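Local coordinates for D-glycerate 3-kinase (Cryptococcus neoformans var. grubii serotype A, PDB 6CKG), which probably phosphorylates D-glycerate at its 3-hydroxyl with ATP as phosphate donor, the reaction expected of a glycerate 3-kinase, at residues D243-F248 with T307-K312; M20-A25 with P68-K73; D192-K197 with Y295-D300. One frame throughout, in Å; residues are numbered along the deposited sequence.

Contact 1. Residues D243-F248 with T307-K312; sequences DQIDCF and TSWRGK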
loop_
_atom_site.group_PDB
_atom_site.type_symbol
_atom_site.label_atom_id
_atom_site.label_comp_id
_atom_site.label_asym_id
_atom_site.label_seq_id
_atom_site.Cartn_x
_atom_site.Cartn_y
_atom_site.Cartn_z
ATOM N N ASP A 243 -12.167 4.367 0.543
ATOM C CA ASP A 243 -13.423 4.507 -0.189
ATOM C C ASP A 243 -13.286 5.323 -1.471
ATOM O O ASP A 243 -14.241 5.376 -2.247
ATOM C CB ASP A 243 -14.494 5.143 0.710
ATOM C CG ASP A 243 -15.054 4.164 1.750
ATOM O OD1 ASP A 243 -14.839 2.933 1.625
ATOM O OD2 ASP A 243 -15.711 4.628 2.705
ATOM N N GLN A 244 -12.153 5.988 -1.686
ATOM C CA GLN A 244 -11.882 6.712 -2.918
ATOM C C GLN A 244 -11.378 5.803 -4.031
ATOM O O GLN A 244 -11.293 6.244 -5.182
ATOM C CB GLN A 244 -10.866 7.816 -2.633
ATOM C CG GLN A 244 -11.397 8.904 -1.700
ATOM C CD GLN A 244 -12.110 9.994 -2.475
ATOM O OE1 GLN A 244 -13.163 9.759 -3.067
ATOM N NE2 GLN A 244 -11.512 11.188 -2.517
ATOM N N ILE A 245 -11.086 4.547 -3.721
ATOM C CA ILE A 245 -10.550 3.591 -4.687
ATOM C C ILE A 245 -11.691 2.935 -5.464
ATOM O O ILE A 245 -12.672 2.456 -4.879
ATOM C CB ILE A 245 -9.697 2.539 -3.963
ATOM C CG1 ILE A 245 -8.513 3.230 -3.263
ATOM C CG2 ILE A 245 -9.264 1.437 -4.909
ATOM C CD1 ILE A 245 -7.626 2.288 -2.428
ATOM N N ASP A 246 -11.545 2.874 -6.794
ATOM C CA ASP A 246 -12.570 2.327 -7.678
ATOM C C ASP A 246 -12.397 0.837 -7.946
ATOM O O ASP A 246 -13.386 0.104 -8.021
ATOM C CB ASP A 246 -12.565 3.067 -9.024
ATOM C CG ASP A 246 -12.830 4.550 -8.878
ATOM O OD1 ASP A 246 -13.763 4.910 -8.141
ATOM O OD2 ASP A 246 -12.102 5.356 -9.489
ATOM N N CYS A 247 -11.165 0.376 -8.130
ATOM C CA CYS A 247 -10.917 -1.032 -8.416
ATOM C C CYS A 247 -9.572 -1.392 -7.799
ATOM O O CYS A 247 -8.843 -0.528 -7.314
ATOM C CB CYS A 247 -10.970 -1.306 -9.937
ATOM S SG CYS A 247 -9.680 -0.434 -10.874
ATOM N N PHE A 248 -9.232 -2.679 -7.817
ATOM C CA PHE A 248 -8.139 -3.115 -6.954
ATOM C C PHE A 248 -7.362 -4.252 -7.598
ATOM O O PHE A 248 -7.948 -5.175 -8.178
ATOM C CB PHE A 248 -8.683 -3.579 -5.585
ATOM C CG PHE A 248 -7.722 -3.372 -4.424
ATOM C CD1 PHE A 248 -6.665 -4.241 -4.217
ATOM C CD2 PHE A 248 -7.894 -2.314 -3.537
ATOM C CE1 PHE A 248 -5.790 -4.079 -3.130
ATOM C CE2 PHE A 248 -7.018 -2.134 -2.443
ATOM C CZ PHE A 248 -5.970 -3.029 -2.244
ATOM N N THR A 307 -16.406 -3.041 0.671
ATOM C CA THR A 307 -15.397 -2.169 0.074
ATOM C C THR A 307 -15.925 -1.481 -1.184
ATOM O O THR A 307 -16.871 -1.935 -1.834
ATOM C CB THR A 307 -14.131 -2.933 -0.307
ATOM O OG1 THR A 307 -14.436 -3.798 -1.408
ATOM C CG2 THR A 307 -13.591 -3.731 0.891
ATOM N N SER A 308 -15.271 -0.374 -1.542
ATOM C CA SER A 308 -15.696 0.350 -2.727
ATOM C C SER A 308 -15.307 -0.379 -4.007
ATOM O O SER A 308 -15.906 -0.120 -5.056
ATOM C CB SER A 308 -15.123 1.769 -2.704
ATOM O OG SER A 308 -13.720 1.729 -2.523
ATOM N N TRP A 309 -14.348 -1.306 -3.936
ATOM C CA TRP A 309 -13.901 -2.073 -5.093
ATOM C C TRP A 309 -14.463 -3.487 -5.124
ATOM O O TRP A 309 -13.994 -4.315 -5.916
ATOM C CB TRP A 309 -12.372 -2.134 -5.124
ATOM C CG TRP A 309 -11.771 -2.678 -3.853
ATOM C CD1 TRP A 309 -11.563 -3.988 -3.537
ATOM C CD2 TRP A 309 -11.302 -1.916 -2.732
ATOM N NE1 TRP A 309 -10.980 -4.091 -2.298
ATOM C CE2 TRP A 309 -10.812 -2.832 -1.782
ATOM C CE3 TRP A 309 -11.229 -0.543 -2.452
ATOM C CZ2 TRP A 309 -10.273 -2.426 -0.554
ATOM C CZ3 TRP A 309 -10.694 -0.138 -1.244
ATOM C CH2 TRP A 309 -10.215 -1.078 -0.309
ATOM N N ARG A 310 -15.428 -3.795 -4.263
ATOM C CA ARG A 310 -16.035 -5.122 -4.253
ATOM C C ARG A 310 -16.584 -5.458 -5.632
ATOM O O ARG A 310 -17.328 -4.669 -6.215
ATOM C CB ARG A 310 -17.154 -5.171 -3.207
ATOM C CG ARG A 310 -17.980 -6.459 -3.205
ATOM C CD ARG A 310 -17.143 -7.631 -2.735
ATOM N NE ARG A 310 -17.954 -8.626 -2.040
ATOM C CZ ARG A 310 -17.450 -9.636 -1.340
ATOM N NH1 ARG A 310 -16.133 -9.782 -1.246
ATOM N NH2 ARG A 310 -18.264 -10.487 -0.723
ATOM N N GLY A 311 -16.224 -6.636 -6.150
ATOM C CA GLY A 311 -16.591 -7.022 -7.504
ATOM C C GLY A 311 -15.693 -6.464 -8.592
ATOM O O GLY A 311 -15.868 -6.811 -9.765
ATOM N N LYS A 312 -14.740 -5.613 -8.250
ATOM C CA LYS A 312 -13.845 -4.986 -9.212
ATOM C C LYS A 312 -12.394 -5.196 -8.799
ATOM O O LYS A 312 -11.579 -4.276 -8.863
ATOM C CB LYS A 312 -14.149 -3.494 -9.349
ATOM C CG LYS A 312 -15.558 -3.162 -9.836
ATOM C CD LYS A 312 -15.808 -1.648 -9.816
ATOM C CE LYS A 312 -16.118 -1.154 -8.406
ATOM N NZ LYS A 312 -15.902 0.334 -8.171
HETATM O O HOH W 1 -13.511 1.022 0.288
#

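Contact 2. Residues M20-A25 with P68-K73; sequences MVQQTA and PDYLEK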
loop_
_atom_site.group_PDB
_atom_site.type_symbol
_atom_site.label_atom_id
_atom_site.label_comp_id
_atom_site.label_asym_id
_atom_site.label_seq_id
_atom_site.Cartn_x
_atom_site.Cartn_y
_atom_site.Cartn_z
ATOM N N MET A 20 2.294 -10.519 -15.676
ATOM C CA MET A 20 1.563 -9.733 -14.685
ATOM C C MET A 20 1.277 -8.324 -15.195
ATOM O O MET A 20 0.161 -7.816 -15.034
ATOM C CB MET A 20 2.319 -9.675 -13.357
ATOM C CG MET A 20 1.507 -8.981 -12.259
ATOM S SD MET A 20 2.242 -8.885 -10.599
ATOM C CE MET A 20 2.329 -10.624 -10.156
ATOM N N VAL A 21 2.268 -7.679 -15.819
ATOM C CA VAL A 21 2.060 -6.334 -16.353
ATOM C C VAL A 21 0.975 -6.357 -17.427
ATOM O O VAL A 21 0.026 -5.566 -17.386
ATOM C CB VAL A 21 3.381 -5.753 -16.890
ATOM C CG1 VAL A 21 3.115 -4.594 -17.863
ATOM C CG2 VAL A 21 4.256 -5.296 -15.749
ATOM N N GLN A 22 1.083 -7.286 -18.384
ATOM C CA GLN A 22 0.093 -7.374 -19.460
ATOM C C GLN A 22 -1.297 -7.675 -18.920
ATOM O O GLN A 22 -2.293 -7.099 -19.376
ATOM C CB GLN A 22 0.486 -8.458 -20.466
ATOM C CG GLN A 22 1.797 -8.216 -21.172
ATOM C CD GLN A 22 2.035 -9.217 -22.285
ATOM O OE1 GLN A 22 1.178 -10.058 -22.571
ATOM N NE2 GLN A 22 3.200 -9.131 -22.922
ATOM N N GLN A 23 -1.392 -8.606 -17.974
ATOM C CA GLN A 23 -2.695 -8.950 -17.430
ATOM C C GLN A 23 -3.273 -7.793 -16.631
ATOM O O GLN A 23 -4.480 -7.530 -16.701
ATOM C CB GLN A 23 -2.589 -10.211 -16.571
ATOM C CG GLN A 23 -2.409 -11.477 -17.395
ATOM C CD GLN A 23 -2.327 -12.710 -16.529
ATOM O OE1 GLN A 23 -3.213 -12.964 -15.716
ATOM N NE2 GLN A 23 -1.248 -13.469 -16.678
ATOM N N THR A 24 -2.434 -7.085 -15.871
ATOM C CA THR A 24 -2.925 -5.930 -15.124
ATOM C C THR A 24 -3.376 -4.819 -16.064
ATOM O O THR A 24 -4.385 -4.148 -15.805
ATOM C CB THR A 24 -1.855 -5.414 -14.166
ATOM O OG1 THR A 24 -1.457 -6.468 -13.278
ATOM C CG2 THR A 24 -2.406 -4.267 -13.349
ATOM N N ALA A 25 -2.659 -4.637 -17.178
ATOM C CA ALA A 25 -3.066 -3.657 -18.180
ATOM C C ALA A 25 -4.435 -3.989 -18.753
ATOM O O ALA A 25 -5.285 -3.104 -18.907
ATOM C CB ALA A 25 -2.026 -3.588 -19.300
ATOM N N PRO A 68 2.862 1.900 -15.292
ATOM C CA PRO A 68 2.587 3.233 -15.870
ATOM C C PRO A 68 3.187 3.444 -17.249
ATOM O O PRO A 68 2.478 3.894 -18.163
ATOM C CB PRO A 68 3.193 4.196 -14.838
ATOM C CG PRO A 68 3.173 3.432 -13.555
ATOM C CD PRO A 68 3.436 2.006 -13.935
ATOM N N ASP A 69 4.476 3.148 -17.435
ATOM C CA ASP A 69 5.092 3.401 -18.740
ATOM C C ASP A 69 4.521 2.481 -19.810
ATOM O O ASP A 69 4.505 2.834 -20.993
ATOM C CB ASP A 69 6.606 3.232 -18.661
ATOM C CG ASP A 69 7.272 4.309 -17.832
ATOM O OD1 ASP A 69 6.758 5.448 -17.795
ATOM O OD2 ASP A 69 8.316 4.011 -17.217
ATOM N N TYR A 70 4.051 1.304 -19.411
ATOM C CA TYR A 70 3.422 0.384 -20.350
ATOM C C TYR A 70 2.088 0.940 -20.842
ATOM O O TYR A 70 1.810 0.941 -22.049
ATOM C CB TYR A 70 3.239 -0.973 -19.663
ATOM C CG TYR A 70 2.825 -2.101 -20.558
ATOM C CD1 TYR A 70 1.482 -2.393 -20.763
ATOM C CD2 TYR A 70 3.774 -2.903 -21.177
ATOM C CE1 TYR A 70 1.095 -3.443 -21.570
ATOM C CE2 TYR A 70 3.390 -3.954 -22.000
ATOM C CZ TYR A 70 2.053 -4.213 -22.192
ATOM O OH TYR A 70 1.670 -5.252 -23.003
ATOM N N LEU A 71 1.252 1.431 -19.915
ATOM C CA LEU A 71 -0.047 1.982 -20.299
ATOM C C LEU A 71 0.104 3.263 -21.114
ATOM O O LEU A 71 -0.650 3.489 -22.073
ATOM C CB LEU A 71 -0.898 2.232 -19.051
ATOM C CG LEU A 71 -1.373 0.941 -18.362
ATOM C CD1 LEU A 71 -2.101 1.204 -17.037
ATOM C CD2 LEU A 71 -2.249 0.137 -19.311
ATOM N N GLU A 72 1.073 4.116 -20.752
ATOM C CA GLU A 72 1.274 5.361 -21.485
ATOM C C GLU A 72 1.810 5.087 -22.879
ATOM O O GLU A 72 1.365 5.700 -23.857
ATOM C CB GLU A 72 2.224 6.298 -20.725
ATOM C CG GLU A 72 1.729 6.731 -19.327
ATOM C CD GLU A 72 2.441 7.965 -18.769
ATOM O OE1 GLU A 72 3.660 8.112 -19.015
ATOM O OE2 GLU A 72 1.770 8.786 -18.086
ATOM N N LYS A 73 2.742 4.142 -22.996
ATOM C CA LYS A 73 3.395 3.930 -24.279
ATOM C C LYS A 73 2.517 3.137 -25.235
ATOM O O LYS A 73 2.393 3.501 -26.406
ATOM C CB LYS A 73 4.738 3.223 -24.089
ATOM C CG LYS A 73 5.476 2.966 -25.403
ATOM C CD LYS A 73 6.567 1.927 -25.232
ATOM C CE LYS A 73 7.129 1.491 -26.577
ATOM N NZ LYS A 73 7.907 2.579 -27.236
#

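Contact 3. Residues D192-K197 with Y295-D300; sequences DKLEEK and YELFQD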
loop_
_atom_site.group_PDB
_atom_site.type_symbol
_atom_site.label_atom_id
_atom_site.label_comp_id
_atom_site.label_asym_id
_atom_site.label_seq_id
_atom_site.Cartn_x
_atom_site.Cartn_y
_atom_site.Cartn_z
ATOM N N ASP A 192 -13.760 -7.266 19.374
ATOM C CA ASP A 192 -13.944 -8.688 19.665
ATOM C C ASP A 192 -13.197 -9.558 18.666
ATOM O O ASP A 192 -12.653 -10.609 19.028
ATOM C CB ASP A 192 -15.428 -9.047 19.646
ATOM C CG ASP A 192 -16.222 -8.372 20.751
ATOM O OD1 ASP A 192 -15.631 -7.689 21.625
ATOM O OD2 ASP A 192 -17.454 -8.530 20.732
ATOM N N LYS A 193 -13.190 -9.153 17.390
ATOM C CA LYS A 193 -12.531 -9.958 16.365
ATOM C C LYS A 193 -11.013 -9.911 16.499
ATOM O O LYS A 193 -10.335 -10.915 16.253
ATOM C CB LYS A 193 -12.944 -9.494 14.967
ATOM C CG LYS A 193 -12.511 -10.472 13.901
ATOM C CD LYS A 193 -13.447 -11.660 13.930
ATOM C CE LYS A 193 -13.078 -12.713 12.897
ATOM N NZ LYS A 193 -14.011 -13.878 12.994
ATOM N N LEU A 194 -10.448 -8.756 16.863
ATOM C CA LEU A 194 -9.009 -8.714 17.092
ATOM C C LEU A 194 -8.632 -9.647 18.239
ATOM O O LEU A 194 -7.696 -10.446 18.122
ATOM C CB LEU A 194 -8.554 -7.281 17.378
ATOM C CG LEU A 194 -7.047 -7.000 17.426
ATOM C CD1 LEU A 194 -6.702 -5.605 16.876
ATOM C CD2 LEU A 194 -6.561 -7.130 18.858
ATOM N N GLU A 195 -9.369 -9.567 19.353
ATOM C CA GLU A 195 -9.144 -10.489 20.466
ATOM C C GLU A 195 -9.242 -11.935 20.005
ATOM O O GLU A 195 -8.462 -12.797 20.434
ATOM C CB GLU A 195 -10.159 -10.235 21.594
ATOM C CG GLU A 195 -10.064 -8.845 22.249
ATOM C CD GLU A 195 -8.788 -8.621 23.055
ATOM O OE1 GLU A 195 -7.990 -9.568 23.246
ATOM O OE2 GLU A 195 -8.586 -7.483 23.527
ATOM N N GLU A 196 -10.211 -12.223 19.140
ATOM C CA GLU A 196 -10.404 -13.594 18.681
ATOM C C GLU A 196 -9.151 -14.115 17.991
ATOM O O GLU A 196 -8.675 -15.219 18.290
ATOM C CB GLU A 196 -11.610 -13.637 17.753
ATOM C CG GLU A 196 -11.922 -14.958 17.159
ATOM C CD GLU A 196 -13.122 -14.839 16.259
ATOM O OE1 GLU A 196 -14.210 -14.531 16.780
ATOM O OE2 GLU A 196 -12.960 -14.986 15.034
ATOM N N LYS A 197 -8.571 -13.299 17.105
ATOM C CA LYS A 197 -7.349 -13.686 16.404
ATOM C C LYS A 197 -6.165 -13.795 17.351
ATOM O O LYS A 197 -5.365 -14.734 17.242
ATOM C CB LYS A 197 -7.047 -12.685 15.278
ATOM C CG LYS A 197 -8.072 -12.699 14.144
ATOM C CD LYS A 197 -7.590 -11.815 12.969
ATOM C CE LYS A 197 -8.554 -11.858 11.801
ATOM N NZ LYS A 197 -7.968 -11.129 10.622
ATOM N N TYR A 295 -0.235 -7.662 8.301
ATOM C CA TYR A 295 -0.666 -8.684 7.349
ATOM C C TYR A 295 -1.565 -9.710 8.023
ATOM O O TYR A 295 -2.616 -10.077 7.485
ATOM C CB TYR A 295 0.546 -9.387 6.727
ATOM C CG TYR A 295 1.367 -8.555 5.755
ATOM C CD1 TYR A 295 0.986 -8.419 4.424
ATOM C CD2 TYR A 295 2.547 -7.951 6.159
ATOM C CE1 TYR A 295 1.750 -7.670 3.526
ATOM C CE2 TYR A 295 3.315 -7.199 5.268
ATOM C CZ TYR A 295 2.912 -7.063 3.962
ATOM O OH TYR A 295 3.685 -6.326 3.091
ATOM N N GLU A 296 -1.155 -10.193 9.202
ATOM C CA GLU A 296 -1.908 -11.242 9.891
ATOM C C GLU A 296 -3.312 -10.775 10.265
ATOM O O GLU A 296 -4.285 -11.519 10.097
ATOM C CB GLU A 296 -1.148 -11.699 11.137
ATOM C CG GLU A 296 0.180 -12.390 10.829
ATOM C CD GLU A 296 0.985 -12.719 12.075
ATOM O OE1 GLU A 296 0.424 -12.666 13.183
ATOM O OE2 GLU A 296 2.179 -13.056 11.945
ATOM N N LEU A 297 -3.439 -9.548 10.774
ATOM C CA LEU A 297 -4.703 -9.066 11.323
ATOM C C LEU A 297 -5.628 -8.417 10.299
ATOM O O LEU A 297 -6.852 -8.538 10.417
ATOM C CB LEU A 297 -4.437 -8.048 12.429
ATOM C CG LEU A 297 -3.810 -8.582 13.714
ATOM C CD1 LEU A 297 -3.633 -7.430 14.674
ATOM C CD2 LEU A 297 -4.697 -9.660 14.322
ATOM N N PHE A 298 -5.085 -7.678 9.331
ATOM C CA PHE A 298 -5.878 -6.713 8.574
ATOM C C PHE A 298 -5.954 -6.986 7.078
ATOM O O PHE A 298 -6.731 -6.319 6.385
ATOM C CB PHE A 298 -5.311 -5.291 8.753
ATOM C CG PHE A 298 -5.083 -4.891 10.176
ATOM C CD1 PHE A 298 -6.069 -5.067 11.141
ATOM C CD2 PHE A 298 -3.873 -4.331 10.551
ATOM C CE1 PHE A 298 -5.846 -4.676 12.457
ATOM C CE2 PHE A 298 -3.647 -3.953 11.842
ATOM C CZ PHE A 298 -4.635 -4.135 12.805
ATOM N N GLN A 299 -5.141 -7.896 6.557
ATOM C CA GLN A 299 -5.084 -8.095 5.113
ATOM C C GLN A 299 -6.416 -8.576 4.549
ATOM O O GLN A 299 -6.731 -8.294 3.389
ATOM C CB GLN A 299 -3.977 -9.096 4.792
ATOM C CG GLN A 299 -3.631 -9.256 3.341
ATOM C CD GLN A 299 -2.466 -10.195 3.159
ATOM O OE1 GLN A 299 -1.563 -9.936 2.360
ATOM N NE2 GLN A 299 -2.466 -11.288 3.914
ATOM N N ASP A 300 -7.220 -9.294 5.342
ATOM C CA ASP A 300 -8.462 -9.828 4.795
ATOM C C ASP A 300 -9.491 -8.744 4.520
ATOM O O ASP A 300 -10.415 -8.979 3.730
ATOM C CB ASP A 300 -9.064 -10.886 5.728
ATOM C CG ASP A 300 -8.162 -12.088 5.893
ATOM O OD1 ASP A 300 -7.686 -12.624 4.869
ATOM O OD2 ASP A 300 -7.904 -12.479 7.052
#

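Contact 1. Residues D243-F248 with T307-K312
Two torsions bring Phe248 over one face of the Trp309 indole in this example of a side chain bedded beside the start of a strand. The indole CG of Trp309 sits between its own backbone N and carbonyl carbon (chi1 55°), while Phe248 carries its ring trans to the backbone N (chi1 -150°), and the two side chains then run alongside each other in the same direction. Phe248 CD2 comes down over the indole face, 3.4 Å from Trp309 CE2, and Phe248 CB makes a CH-pi contact with the five-membered ring. The two aromatic planes are inclined by 37°, an oblique pairing. Thr307 CB covers the other indole face, and Ile245 CG2 meets the benzo side at Trp309 CE3, 3.7 Å away. The indole N-H is used outside this contact, by Ile302 O.

Polar bonds flank the aromatic pair along the backbone. Ser308 OG donates to Ile245 O at 2.7 Å, approaching in the carbonyl plane. Water 1 bridges the same corner, giving a hydrogen to Asp243 OD1 at 2.7 Å and accepting one from Ser308 N at 2.9 Å. Farther along, Phe248 N donates to Lys312 O at 3.0 Å, and a further backbone bond joins Phe248 to Leu314; together they begin the parallel pairing of strands 247-253 and 313-318. Lys312, its chain bent at chi3, folds back toward Asp246 O, but it is deposited in two conformers and the bond made by the one given is doubtful. Asp246 OD2 is taken by Val49 N of the neighbouring strand.

Chemically, the carbonyl O of Ile245 and the N-H groups of Ser308 and Phe248 thus each have a named partner right beside the apolar packing of Phe248, Trp309 and Ile245.

Contact 2. Residues M20-A25 with P68-K73
Val21 lays its CG1 methyl over one face of the Tyr70 ring, the centre of a small apolar meeting of two helices. The methyl stands 3.9 Å from the ring centroid and 18° off the normal, a clear CH-pi contact, displaced toward the CG side of the ring, where Tyr70 CG is 3.7 Å away. Next to it, Ala25 CB is shared between two partners, lying obliquely to the same ring at Tyr70 CE1 (3.9 Å) and against the Leu71 CD2 methyl (3.7 Å). Gln22 crosses the phenolic end, its CG 3.5 Å from Tyr70 OH.

Tyr70 reaches these partners because its CG points opposite to the backbone N (chi1 -170°), which swings the ring out toward helix 19-38. Its ring also meets His74 edge-to-face, one turn farther along helix 63-75. Behind Val21 and Ala25, Thr24 OG1 donates to Met20 O at 2.7 Å, while Thr24 N reaches that oxygen from the opposite face of the carbonyl. Val21 touches Leu66, and Thr24 touches Leu63 and Leu67, all of helix 63-75, and Leu71 rests on Leu79 of the edge strand. The short helix axes stay 10.4 Å apart and cross at -56°.

Helix 63-75 directly follows the P-loop sequence Gly-Pro-Gln-Gly-Ala-Gly-Lys-Ser, which begins after strand 48-53. That loop, the helix after it and a parallel core in the order 2-3-1-4-5, with the antiparallel strand 324-329 added at the edge, mark the P-loop kinase fold; helix 19-38 is an N-terminal helix packed on it in this protein.

Contact 3. Residues D192-K197 with Y295-D300
Lys197 NZ donates to Leu297 O at 2.8 Å, and this is the short polar bond that ties helix 191-204 to helix 281-298. The C=O...N angle is 119°, but the amine stands 45° out of the carbonyl plane and so is not on a lone pair. Asp300 OD2 lies 3.8 Å from the same Lys197 NZ, a long salt bridge that adds a charge of opposite sign without close contact. Leu297 O belongs to the stretch where the helix passes into a 3-10 turn, and there the helix dipole would probably favour a positive group.

To get there the lysine keeps an extended chain beyond CG, while its first torsion (chi1 -67°) sets CG opposite the carbonyl carbon. Its methylenes slide past Leu297 in the reverse direction: Lys197 CB and CD each come within 3.9 Å of Leu297 CD2. The second methyl of that leucine, CD1, meets Leu194 CD1 at 4.2 Å, a looser apolar contact in which the two side chains slant across each other.

In the P-loop kinase architecture of this chain, helix 191-204 comes after strand 176-180, while helix 281-298 lies between strands 247-253 and 313-318, so the contact joins helices from two different connections of the sheet. Helix 225-236 lies against both, with Leu194 touching His229 and Asn232, and Phe298 touching Asn232 and Leu235. Glu195 forms a salt bridge with Arg225 of that helix and a hydrogen bond with His229. On the other helix, Glu296 has its carboxylate held by Thr219 OG1 and Ile220 N, and Leu297 also packs on Ile220. Leu297 CB covers one face of the Phe298 ring, toward its rim.

Starting from the N terminus, contact 2 closes first, joining helix 19-38 to helix 63-75 around a loop that contains strand 48-53 and the P-loop. It stands in series with the other two. Contact 3 then opens, contact 1 opens at 243-248 before contact 3 closes at 295-300, and contact 1 closes last at 307-312, so these two cross. Contact 3 ties helix 191-204, after strand 176-180, to helix 281-298, before strand 313-318; contact 1 ties the start of strand 247-253 to the segment entering strand 313-318. Contacts 2 and 3 lie on opposite sides of the chain's centre, their centres 34 Å apart, and none of the three touches another.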